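Local coordinates for protein leucine aminopeptidase A1, chloroplastic (Solanum lycopersicum, PDB 5D8N) that removes N-terminal amino acids, preferably leucine, from peptides as a magnesium-dependent hexameric aminopeptidase and also has chaperone activity, at residues A[50-55]-A[109-114]; A[142-147]-A[191-196]; A[415-420]-A[501-506]; A[419-424]-A[449-454]. The protein carries 1 engineered substitution. All coordinates share one frame; numbering follows the deposited sequence.

Contact 1 of 4, residues A[50-55]-A[109-114]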
loop_
_atom_site.group_PDB
_atom_site.type_symbol
_atom_site.label_atom_id
_atom_site.label_comp_id
_atom_site.label_asym_id
_atom_site.label_seq_id
_atom_site.Cartn_x
_atom_site.Cartn_y
_atom_site.Cartn_z
ATOM N N GLY A 50 -18.821 14.774 45.186
ATOM C CA GLY A 50 -18.178 13.541 44.738
ATOM C C GLY A 50 -18.644 12.411 45.619
ATOM O O GLY A 50 -18.475 12.499 46.836
ATOM N N ALA A 51 -19.296 11.406 45.024
ATOM C CA ALA A 51 -19.847 10.296 45.776
ATOM C C ALA A 51 -19.352 8.985 45.203
ATOM O O ALA A 51 -19.546 8.719 44.015
ATOM C CB ALA A 51 -21.376 10.335 45.768
ATOM N N THR A 52 -18.910 8.109 46.105
ATOM C CA THR A 52 -18.547 6.745 45.754
ATOM C C THR A 52 -19.836 5.953 45.620
ATOM O O THR A 52 -20.882 6.390 46.105
ATOM C CB THR A 52 -17.675 6.081 46.861
ATOM O OG1 THR A 52 -18.432 5.973 48.073
ATOM C CG2 THR A 52 -16.398 6.884 47.161
ATOM N N GLU A 53 -19.716 4.713 45.155
ATOM C CA GLU A 53 -20.841 3.774 45.112
ATOM C C GLU A 53 -21.387 3.507 46.497
ATOM O O GLU A 53 -22.596 3.564 46.696
ATOM C CB GLU A 53 -20.472 2.460 44.426
ATOM C CG GLU A 53 -20.011 2.685 43.000
ATOM C CD GLU A 53 -19.817 1.410 42.209
ATOM O OE1 GLU A 53 -18.882 1.356 41.386
ATOM O OE2 GLU A 53 -20.716 0.553 42.263
ATOM N N ASN A 54 -20.504 3.355 47.479
ATOM C CA ASN A 54 -20.948 3.148 48.852
ATOM C C ASN A 54 -21.670 4.364 49.433
ATOM O O ASN A 54 -22.618 4.212 50.211
ATOM C CB ASN A 54 -19.761 2.772 49.744
ATOM C CG ASN A 54 -19.221 1.370 49.476
ATOM O OD1 ASN A 54 -19.831 0.531 48.801
ATOM N ND2 ASN A 54 -18.055 1.101 50.054
ATOM N N ASP A 55 -21.215 5.565 49.081
ATOM C CA ASP A 55 -21.886 6.810 49.488
ATOM C C ASP A 55 -23.341 6.891 49.012
ATOM O O ASP A 55 -24.123 7.655 49.579
ATOM C CB ASP A 55 -21.180 8.041 48.916
ATOM C CG ASP A 55 -19.787 8.252 49.475
ATOM O OD1 ASP A 55 -19.501 7.776 50.592
ATOM O OD2 ASP A 55 -19.001 8.962 48.809
ATOM N N VAL A 109 -21.356 13.499 41.331
ATOM C CA VAL A 109 -20.352 12.933 40.442
ATOM C C VAL A 109 -19.871 11.617 41.011
ATOM O O VAL A 109 -19.428 11.559 42.164
ATOM C CB VAL A 109 -19.138 13.874 40.331
ATOM C CG1 VAL A 109 -18.079 13.261 39.438
ATOM C CG2 VAL A 109 -19.579 15.222 39.774
ATOM N N GLY A 110 -19.941 10.567 40.200
ATOM C CA GLY A 110 -19.605 9.226 40.662
ATOM C C GLY A 110 -18.112 9.051 40.781
ATOM O O GLY A 110 -17.383 9.410 39.876
ATOM N N LEU A 111 -17.649 8.547 41.923
ATOM C CA LEU A 111 -16.230 8.250 42.103
ATOM C C LEU A 111 -15.897 6.758 41.953
ATOM O O LEU A 111 -14.742 6.357 42.103
ATOM C CB LEU A 111 -15.788 8.749 43.471
ATOM C CG LEU A 111 -15.963 10.253 43.695
ATOM C CD1 LEU A 111 -15.608 10.665 45.118
ATOM C CD2 LEU A 111 -15.117 11.035 42.703
ATOM N N GLY A 112 -16.924 5.927 41.806
ATOM C CA GLY A 112 -16.752 4.487 41.718
ATOM C C GLY A 112 -16.461 3.862 43.069
ATOM O O GLY A 112 -16.863 4.389 44.103
ATOM N N SER A 113 -15.742 2.745 43.060
ATOM C CA SER A 113 -15.224 2.157 44.292
ATOM C C SER A 113 -13.716 1.923 44.147
ATOM O O SER A 113 -13.203 1.569 43.078
ATOM C CB SER A 113 -15.978 0.858 44.587
ATOM O OG SER A 113 -15.714 -0.127 43.599
ATOM N N SER A 114 -12.980 2.224 45.205
ATOM C CA SER A 114 -11.546 1.965 45.214
ATOM C C SER A 114 -10.861 2.723 44.084
ATOM O O SER A 114 -10.011 2.172 43.386
ATOM C CB SER A 114 -11.244 0.463 45.075
ATOM O OG SER A 114 -11.781 -0.301 46.142
#
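Leu111 lays CD1 over one face of the Gly50-Ala51 peptide group, with CD1 3.5 Å from Gly50 C. The N-H of the same peptide points at Val109 O, and Ala51 N lies 2.9 Å from it in a nearly straight bond (173°). The next two acceptors are met differently. Leu111 N reaches Ala51 O at 2.8 Å from above the carbonyl plane. Glu53 N meets Gly112 O at 3.1 Å, also from above the carbonyl plane. Glu53 CG then packs on the Gly112 carbonyl. Thr52 CB lies 3.3 Å from Gly112 O, and its CG2 lies against Leu111 CB, the two side chains set at a slant. With chi1 at 64°, Thr52 OG1 is turned to accept from Asp55 N at 3.0 Å. In return, Thr52 N meets Asp55 OD2 at 2.8 Å, from above the carboxylate plane. An alanine in place of Thr52 would lose OG1 and CG2, and would probably leave Asp55 N without its acceptor and the flank of Leu111 less covered. The second Asp55 oxygen, OD1, is hydrogen-bonded to Ser146 OG. The whole is a parallel strand pair in the sheet of the N-terminal, macro-like domain, with an ST motif at Thr52, where strand 46-52 gives way to the following turn.

Contact 2 of 4, residues A[142-147]-A[191-196]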
loop_
_atom_site.group_PDB
_atom_site.type_symbol
_atom_site.label_atom_id
_atom_site.label_comp_id
_atom_site.label_asym_id
_atom_site.label_seq_id
_atom_site.Cartn_x
_atom_site.Cartn_y
_atom_site.Cartn_z
ATOM N N VAL A 142 -17.192 22.551 45.632
ATOM C CA VAL A 142 -17.033 21.120 45.550
ATOM C C VAL A 142 -16.829 20.590 46.945
ATOM O O VAL A 142 -16.035 21.137 47.722
ATOM C CB VAL A 142 -15.815 20.728 44.686
ATOM C CG1 VAL A 142 -15.658 19.219 44.621
ATOM C CG2 VAL A 142 -15.962 21.284 43.283
ATOM N N ALA A 143 -17.412 19.421 47.158
ATOM C CA ALA A 143 -17.237 18.664 48.391
ATOM C C ALA A 143 -17.295 17.154 48.138
ATOM O O ALA A 143 -17.838 16.712 47.123
ATOM C CB ALA A 143 -18.360 19.057 49.339
ATOM N N LEU A 144 -16.797 16.365 49.082
ATOM C CA LEU A 144 -16.994 14.909 49.086
ATOM C C LEU A 144 -18.203 14.533 49.913
ATOM O O LEU A 144 -18.462 15.140 50.942
ATOM C CB LEU A 144 -15.781 14.175 49.666
ATOM C CG LEU A 144 -14.459 14.496 48.981
ATOM C CD1 LEU A 144 -13.327 13.684 49.580
ATOM C CD2 LEU A 144 -14.565 14.222 47.486
ATOM N N ALA A 145 -18.950 13.528 49.481
ATOM C CA ALA A 145 -20.104 13.094 50.249
ATOM C C ALA A 145 -19.641 12.502 51.567
ATOM O O ALA A 145 -20.376 12.555 52.554
ATOM C CB ALA A 145 -20.929 12.080 49.486
ATOM N N SER A 146 -18.445 11.925 51.593
ATOM C CA SER A 146 -17.910 11.439 52.857
ATOM C C SER A 146 -16.406 11.652 52.989
ATOM O O SER A 146 -15.626 11.388 52.073
ATOM C CB SER A 146 -18.281 9.974 53.105
ATOM O OG SER A 146 -17.731 9.132 52.110
ATOM N N THR A 147 -16.036 12.178 54.153
ATOM C CA THR A 147 -14.645 12.306 54.586
ATOM C C THR A 147 -14.298 11.458 55.821
ATOM O O THR A 147 -13.218 11.626 56.389
ATOM C CB THR A 147 -14.339 13.788 54.903
ATOM O OG1 THR A 147 -15.249 14.275 55.905
ATOM C CG2 THR A 147 -14.489 14.658 53.629
ATOM N N LEU A 191 -15.017 22.634 50.083
ATOM C CA LEU A 191 -15.702 22.488 51.361
ATOM C C LEU A 191 -15.456 21.117 51.979
ATOM O O LEU A 191 -15.196 20.127 51.281
ATOM C CB LEU A 191 -17.212 22.672 51.191
ATOM C CG LEU A 191 -17.701 23.906 50.426
ATOM C CD1 LEU A 191 -19.229 23.915 50.363
ATOM C CD2 LEU A 191 -17.169 25.188 51.048
ATOM N N GLY A 192 -15.443 21.109 53.309
ATOM C CA GLY A 192 -15.421 19.870 54.083
ATOM C C GLY A 192 -14.034 19.281 54.283
ATOM O O GLY A 192 -13.930 18.142 54.733
ATOM N N LEU A 193 -13.008 19.913 53.712
ATOM C CA LEU A 193 -11.715 19.264 53.656
ATOM C C LEU A 193 -10.668 20.016 54.488
ATOM O O LEU A 193 -9.487 19.662 54.452
ATOM C CB LEU A 193 -11.237 19.101 52.206
ATOM C CG LEU A 193 -12.058 18.166 51.314
ATOM C CD1 LEU A 193 -11.590 18.206 49.859
ATOM C CD2 LEU A 193 -12.010 16.731 51.819
ATOM N N GLY A 194 -11.100 21.027 55.236
ATOM C CA GLY A 194 -10.210 21.772 56.120
ATOM C C GLY A 194 -10.053 23.205 55.661
ATOM O O GLY A 194 -10.529 23.569 54.587
ATOM N N THR A 195 -9.526 24.044 56.548
ATOM C CA THR A 195 -9.220 25.449 56.246
ATOM C C THR A 195 -7.883 25.827 56.854
ATOM O O THR A 195 -7.263 25.036 57.542
ATOM C CB THR A 195 -10.241 26.442 56.848
ATOM O OG1 THR A 195 -10.299 26.252 58.266
ATOM C CG2 THR A 195 -11.618 26.226 56.249
ATOM N N GLY A 196 -7.416 27.026 56.547
ATOM C CA GLY A 196 -6.195 27.544 57.148
ATOM C C GLY A 196 -4.973 27.475 56.250
ATOM O O GLY A 196 -5.052 27.006 55.114
HETATM O O HOH W 1 -15.767 17.520 51.434
HETATM O O HOH W 2 -16.077 16.913 56.184
#
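Leu144 and Leu193 meet because each sets its CG beside its own backbone N (chi1 -55° and -66°). Leu144 CD1 and Leu193 CD2 then touch at 4.0 Å, and the two side chains cross at about a right angle. Thr147 brings a second methyl against Leu193 CD2. Its chi1 of 57° sends CG2 and OG1 to different tasks. CG2 packs on Leu193 CD2 at 3.7 Å, and it also lies 3.7 Å from Gly192 O. OG1 binds a water at 2.8 Å, and that water donates to Gly192 O. The Gly192 carbonyl is thus met by both a methyl and a water. The positive phi of this residue suits a glycine.

The backbones pair directly at one point. Leu191 N donates to Val142 O at 3.0 Å, tilted a little from the carbonyl plane. Beyond it the chains part, and a second water fills the next position. It accepts from Leu144 N at 2.8 Å and donates to Leu191 O. Between the two links, Ala143 CB packs on Leu191 CB at 4.2 Å.

The parallel strands 139-144 and 187-191 therefore part at their C-terminal ends, where water replaces direct bonding. Leu144 also packs on Tyr121 and Leu124 of helix 119-134, while Leu193 lies on Lys155, Ala159 and Ile162 of helix 152-170. On its other side, strand 139-144 pairs with strand 46-52, and residues 191-196 lead on into helix 197-221.

Contact 3 of 4, residues A[415-420]-A[501-506]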
loop_
_atom_site.group_PDB
_atom_site.type_symbol
_atom_site.label_atom_id
_atom_site.label_comp_id
_atom_site.label_asym_id
_atom_site.label_seq_id
_atom_site.Cartn_x
_atom_site.Cartn_y
_atom_site.Cartn_z
ATOM N N GLY A 415 6.302 6.037 16.938
ATOM C CA GLY A 415 4.959 5.442 16.881
ATOM C C GLY A 415 4.955 4.108 17.621
ATOM O O GLY A 415 3.925 3.619 18.083
ATOM N N ALA A 416 6.114 3.460 17.680
ATOM C CA ALA A 416 6.182 2.116 18.225
ATOM C C ALA A 416 5.707 2.108 19.680
ATOM O O ALA A 416 5.095 1.136 20.145
ATOM C CB ALA A 416 7.599 1.604 18.154
ATOM N N ILE A 417 6.048 3.151 20.432
ATOM C CA ILE A 417 5.644 3.167 21.852
ATOM C C ILE A 417 4.127 3.240 22.018
ATOM O O ILE A 417 3.594 2.672 22.945
ATOM C CB ILE A 417 6.317 4.300 22.657
ATOM C CG1 ILE A 417 6.208 4.018 24.141
ATOM C CG2 ILE A 417 5.673 5.641 22.338
ATOM C CD1 ILE A 417 6.985 2.789 24.572
ATOM N N MET A 418 3.430 3.873 21.078
ATOM C CA MET A 418 1.967 3.867 21.092
ATOM C C MET A 418 1.386 2.515 20.685
ATOM O O MET A 418 0.397 2.084 21.249
ATOM C CB MET A 418 1.368 4.968 20.212
ATOM C CG MET A 418 1.744 6.372 20.683
ATOM S SD MET A 418 1.171 7.677 19.571
ATOM C CE MET A 418 -0.603 7.538 19.778
ATOM N N VAL A 419 2.034 1.788 19.787
ATOM C CA VAL A 419 1.636 0.397 19.532
ATOM C C VAL A 419 1.738 -0.404 20.813
ATOM O O VAL A 419 0.790 -1.073 21.204
ATOM C CB VAL A 419 2.490 -0.269 18.456
ATOM C CG1 VAL A 419 2.155 -1.758 18.369
ATOM C CG2 VAL A 419 2.231 0.402 17.111
ATOM N N ALA A 420 2.822 -0.183 21.545
ATOM C CA ALA A 420 3.123 -0.927 22.763
ATOM C C ALA A 420 2.188 -0.602 23.925
ATOM O O ALA A 420 1.766 -1.503 24.665
ATOM C CB ALA A 420 4.556 -0.638 23.171
ATOM N N ASP A 501 9.355 8.399 26.437
ATOM C CA ASP A 501 8.731 8.469 25.108
ATOM C C ASP A 501 7.239 8.755 25.304
ATOM O O ASP A 501 6.432 7.867 25.632
ATOM C CB ASP A 501 8.970 7.160 24.337
ATOM C CG ASP A 501 8.715 7.278 22.822
ATOM O OD1 ASP A 501 8.092 8.265 22.380
ATOM O OD2 ASP A 501 9.164 6.374 22.058
ATOM N N VAL A 502 6.871 10.000 25.039
ATOM C CA VAL A 502 5.549 10.543 25.356
ATOM C C VAL A 502 4.710 10.806 24.098
ATOM O O VAL A 502 3.768 11.584 24.127
ATOM C CB VAL A 502 5.664 11.873 26.131
ATOM C CG1 VAL A 502 6.372 11.662 27.461
ATOM C CG2 VAL A 502 6.403 12.945 25.350
ATOM N N ALA A 503 5.020 10.125 23.006
ATOM C CA ALA A 503 4.248 10.251 21.782
ATOM C C ALA A 503 2.743 10.185 21.981
ATOM O O ALA A 503 2.014 10.917 21.310
ATOM C CB ALA A 503 4.676 9.211 20.758
ATOM N N GLY A 504 2.265 9.290 22.840
ATOM C CA GLY A 504 0.819 9.169 23.051
ATOM C C GLY A 504 0.262 10.281 23.907
ATOM O O GLY A 504 -0.636 10.997 23.477
ATOM N N PRO A 505 0.644 10.326 25.195
ATOM C CA PRO A 505 -0.242 11.083 26.086
ATOM C C PRO A 505 -0.164 12.609 26.021
ATOM O O PRO A 505 -0.985 13.274 26.672
ATOM C CB PRO A 505 0.126 10.581 27.483
ATOM C CG PRO A 505 1.432 9.889 27.347
ATOM C CD PRO A 505 1.549 9.428 25.929
ATOM N N VAL A 506 0.735 13.140 25.200
ATOM C CA VAL A 506 0.813 14.588 25.060
ATOM C C VAL A 506 -0.383 15.186 24.317
ATOM O O VAL A 506 -0.529 16.386 24.267
ATOM C CB VAL A 506 2.119 15.073 24.402
ATOM C CG1 VAL A 506 3.333 14.699 25.233
ATOM C CG2 VAL A 506 2.252 14.494 23.017
#
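Ile417 covers one face of the Asp501 carboxylate. Its CG2 stands above the flat group, 3.5 Å from Asp501 CG, and is about equally far from both oxygens. Ile417 CB leans on the OD2 side, with Asp501 OD2 at 3.6 Å. The two side chains run antiparallel, side by side. The carboxylate takes its hydrogen bonds from residues just ahead of Ile417 in the chain: OD2 pairs with Thr414 OG1 and OD1 with Leu413 N. These two bonds fix its rotation and hold it flat against the isoleucine.

Ala503 CB fits between the two helix side chains, 4.0 Å from Ile417 CG2 and 4.0 Å from Met418 SD. Met418 lies along the turn at Gly504. Its CG is 3.7 Å from Gly504 N, and the bend at chi3 (67°) brings CE to 3.9 Å from Gly504 CA. Gly504, with no side chain, lets Met418 lie this close to its backbone. An alanine in place of Met418 would probably leave Ala503 and Gly504 without the thioether that covers them.

No hydrogen bond joins the segments. Asp501 lies about 7 Å from Arg389, a predicted active-site residue, measured between side chains. The contact sets helix 416-421 against the loop that follows strand 496-501. Ile417 also packs on Phe429 of strand 426-429 and on Ala480 of helix 479-488.

Contact 4 of 4, residues A[419-424]-A[449-454]; sequences VALGPS and KLWRMP
Leu421 CD1 is the centre of the first shell. It touches Trp451 CB at 4.2 Å and Met453 CG at 4.2 Å. Leu421 and Met453 pass alongside each other, pointing opposite ways. Met453 does not run straight out. Its bends at chi2 (-75°) and chi3 (-74°) fold the thioether back, and CE reaches Ala420 CB at 4.3 Å. At the other end, Lys449 CB sits 3.6 Å from Ser424 O, and its CD lies 3.9 Å from the same oxygen. This is packing of the aliphatic chain on a carbonyl. No hydrogen bond crosses the contact.

Next come the groups that position these side chains. Gly422, with positive phi, ends the helical run and turns the chain away from the helix. Strand 426-429 pairs with the strand at 450-452, through Ala426 with Lys449 and Trp451, and through Ala428 with Trp451 and Met453. The polar ends are held by the second subunit. Lys449 NZ forms a salt bridge with Glu456 of that subunit, and Trp451 NE1 bonds to Arg452 O of the same neighbour.

Strands 426-429 and 450-452 are parallel and joined by helix 433-446, a beta-alpha-beta crossover in the catalytic-domain sheet. The contact packs the end of helix 416-421 against strand 450-452, the outermost of that sheet within this chain, at an interface between subunits of the homohexamer.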
loop_
_atom_site.group_PDB
_atom_site.type_symbol
_atom_site.label_atom_id
_atom_site.label_comp_id
_atom_site.label_asym_id
_atom_site.label_seq_id
_atom_site.Cartn_x
_atom_site.Cartn_y
_atom_site.Cartn_z
ATOM N N VAL A 419 2.034 1.788 19.787
ATOM C CA VAL A 419 1.636 0.397 19.532
ATOM C C VAL A 419 1.738 -0.404 20.813
ATOM O O VAL A 419 0.790 -1.073 21.204
ATOM C CB VAL A 419 2.490 -0.269 18.456
ATOM C CG1 VAL A 419 2.155 -1.758 18.369
ATOM C CG2 VAL A 419 2.231 0.402 17.111
ATOM N N ALA A 420 2.822 -0.183 21.545
ATOM C CA ALA A 420 3.123 -0.927 22.763
ATOM C C ALA A 420 2.188 -0.602 23.925
ATOM O O ALA A 420 1.766 -1.503 24.665
ATOM C CB ALA A 420 4.556 -0.638 23.171
ATOM N N LEU A 421 2.019 0.697 24.188
ATOM C CA LEU A 421 1.427 1.124 25.443
ATOM C C LEU A 421 0.155 1.922 25.250
ATOM O O LEU A 421 -0.448 2.349 26.218
ATOM C CB LEU A 421 2.419 1.940 26.264
ATOM C CG LEU A 421 3.640 1.201 26.793
ATOM C CD1 LEU A 421 4.634 2.151 27.479
ATOM C CD2 LEU A 421 3.200 0.158 27.785
ATOM N N GLY A 422 -0.251 2.093 23.999
ATOM C CA GLY A 422 -1.481 2.776 23.702
ATOM C C GLY A 422 -1.335 4.281 23.749
ATOM O O GLY A 422 -0.252 4.804 23.936
ATOM N N PRO A 423 -2.452 4.993 23.634
ATOM C CA PRO A 423 -2.429 6.456 23.589
ATOM C C PRO A 423 -2.151 7.169 24.915
ATOM O O PRO A 423 -1.831 8.362 24.907
ATOM C CB PRO A 423 -3.830 6.819 23.090
ATOM C CG PRO A 423 -4.699 5.639 23.421
ATOM C CD PRO A 423 -3.776 4.437 23.313
ATOM N N SER A 424 -2.289 6.467 26.037
ATOM C CA SER A 424 -2.416 7.113 27.322
ATOM C C SER A 424 -1.239 6.906 28.277
ATOM O O SER A 424 -1.198 7.537 29.336
ATOM C CB SER A 424 -3.683 6.645 28.030
ATOM O OG SER A 424 -4.830 6.819 27.238
ATOM N N LYS A 449 0.353 8.656 33.912
ATOM C CA LYS A 449 0.558 7.243 33.566
ATOM C C LYS A 449 1.816 7.043 32.746
ATOM O O LYS A 449 1.969 7.636 31.673
ATOM C CB LYS A 449 -0.607 6.684 32.752
ATOM C CG LYS A 449 -1.944 6.700 33.472
ATOM C CD LYS A 449 -3.059 6.230 32.543
ATOM C CE LYS A 449 -4.382 6.461 33.264
ATOM N NZ LYS A 449 -5.519 5.668 32.747
ATOM N N LEU A 450 2.669 6.147 33.246
ATOM C CA LEU A 450 3.874 5.732 32.545
ATOM C C LEU A 450 4.259 4.318 32.947
ATOM O O LEU A 450 3.768 3.781 33.938
ATOM C CB LEU A 450 5.019 6.742 32.762
ATOM C CG LEU A 450 5.479 7.104 34.172
ATOM C CD1 LEU A 450 6.333 6.006 34.785
ATOM C CD2 LEU A 450 6.270 8.392 34.163
ATOM N N TRP A 451 5.154 3.714 32.173
ATOM C CA TRP A 451 5.535 2.326 32.392
ATOM C C TRP A 451 6.963 2.144 31.901
ATOM O O TRP A 451 7.298 2.505 30.769
ATOM C CB TRP A 451 4.597 1.402 31.621
ATOM C CG TRP A 451 4.721 -0.067 31.943
ATOM C CD1 TRP A 451 5.459 -0.998 31.275
ATOM C CD2 TRP A 451 4.116 -0.755 33.045
ATOM N NE1 TRP A 451 5.293 -2.247 31.845
ATOM C CE2 TRP A 451 4.449 -2.123 32.922
ATOM C CE3 TRP A 451 3.363 -0.334 34.151
ATOM C CZ2 TRP A 451 4.086 -3.066 33.881
ATOM C CZ3 TRP A 451 2.893 -1.298 35.053
ATOM C CH2 TRP A 451 3.268 -2.659 34.910
ATOM N N ARG A 452 7.805 1.556 32.746
ATOM C CA ARG A 452 9.159 1.274 32.334
ATOM C C ARG A 452 9.193 0.177 31.273
ATOM O O ARG A 452 8.462 -0.821 31.345
ATOM C CB ARG A 452 10.012 0.876 33.523
ATOM C CG ARG A 452 11.494 0.887 33.190
ATOM C CD ARG A 452 12.327 0.266 34.299
ATOM N NE ARG A 452 13.758 0.388 34.060
ATOM C CZ ARG A 452 14.704 -0.054 34.893
ATOM N NH1 ARG A 452 14.380 -0.544 36.068
ATOM N NH2 ARG A 452 15.991 0.149 34.617
ATOM N N MET A 453 10.047 0.387 30.280
ATOM C CA MET A 453 10.274 -0.593 29.229
ATOM C C MET A 453 11.759 -0.916 29.181
ATOM O O MET A 453 12.598 -0.121 29.610
ATOM C CB MET A 453 9.853 0.007 27.877
ATOM C CG MET A 453 8.373 0.317 27.811
ATOM S SD MET A 453 7.403 -1.197 27.620
ATOM C CE MET A 453 7.723 -1.583 25.919
ATOM N N PRO A 454 12.101 -2.114 28.706
ATOM C CA PRO A 454 13.475 -2.570 28.893
ATOM C C PRO A 454 14.415 -1.983 27.846
ATOM O O PRO A 454 14.092 -1.959 26.664
ATOM C CB PRO A 454 13.347 -4.082 28.687
ATOM C CG PRO A 454 12.220 -4.221 27.700
ATOM C CD PRO A 454 11.246 -3.126 28.064
#

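How the contacts relate
Contacts 1 and 2 belong to one sheet of the N-terminal domain, where strands 46-52 and 139-144 are neighbours. They touch directly, among others through the backbones of Gly50 and Ala145. Contacts 3 and 4 belong to the catalytic domain and share helix 416-421, which meets the buried loop after strand 496-501 in one and strand 450-452 in the other. Contacts 2 and 3 are buried; contacts 1 and 4 are partly buried. The chemistry differs with place. Contact 1 rests on backbone bonds between strands, and contact 2 mixes one such bond with waters and methyls. Contacts 3 and 4 have no hydrogen bond across them and rest on side chains packed against side chains and backbone; both also touch the second subunit.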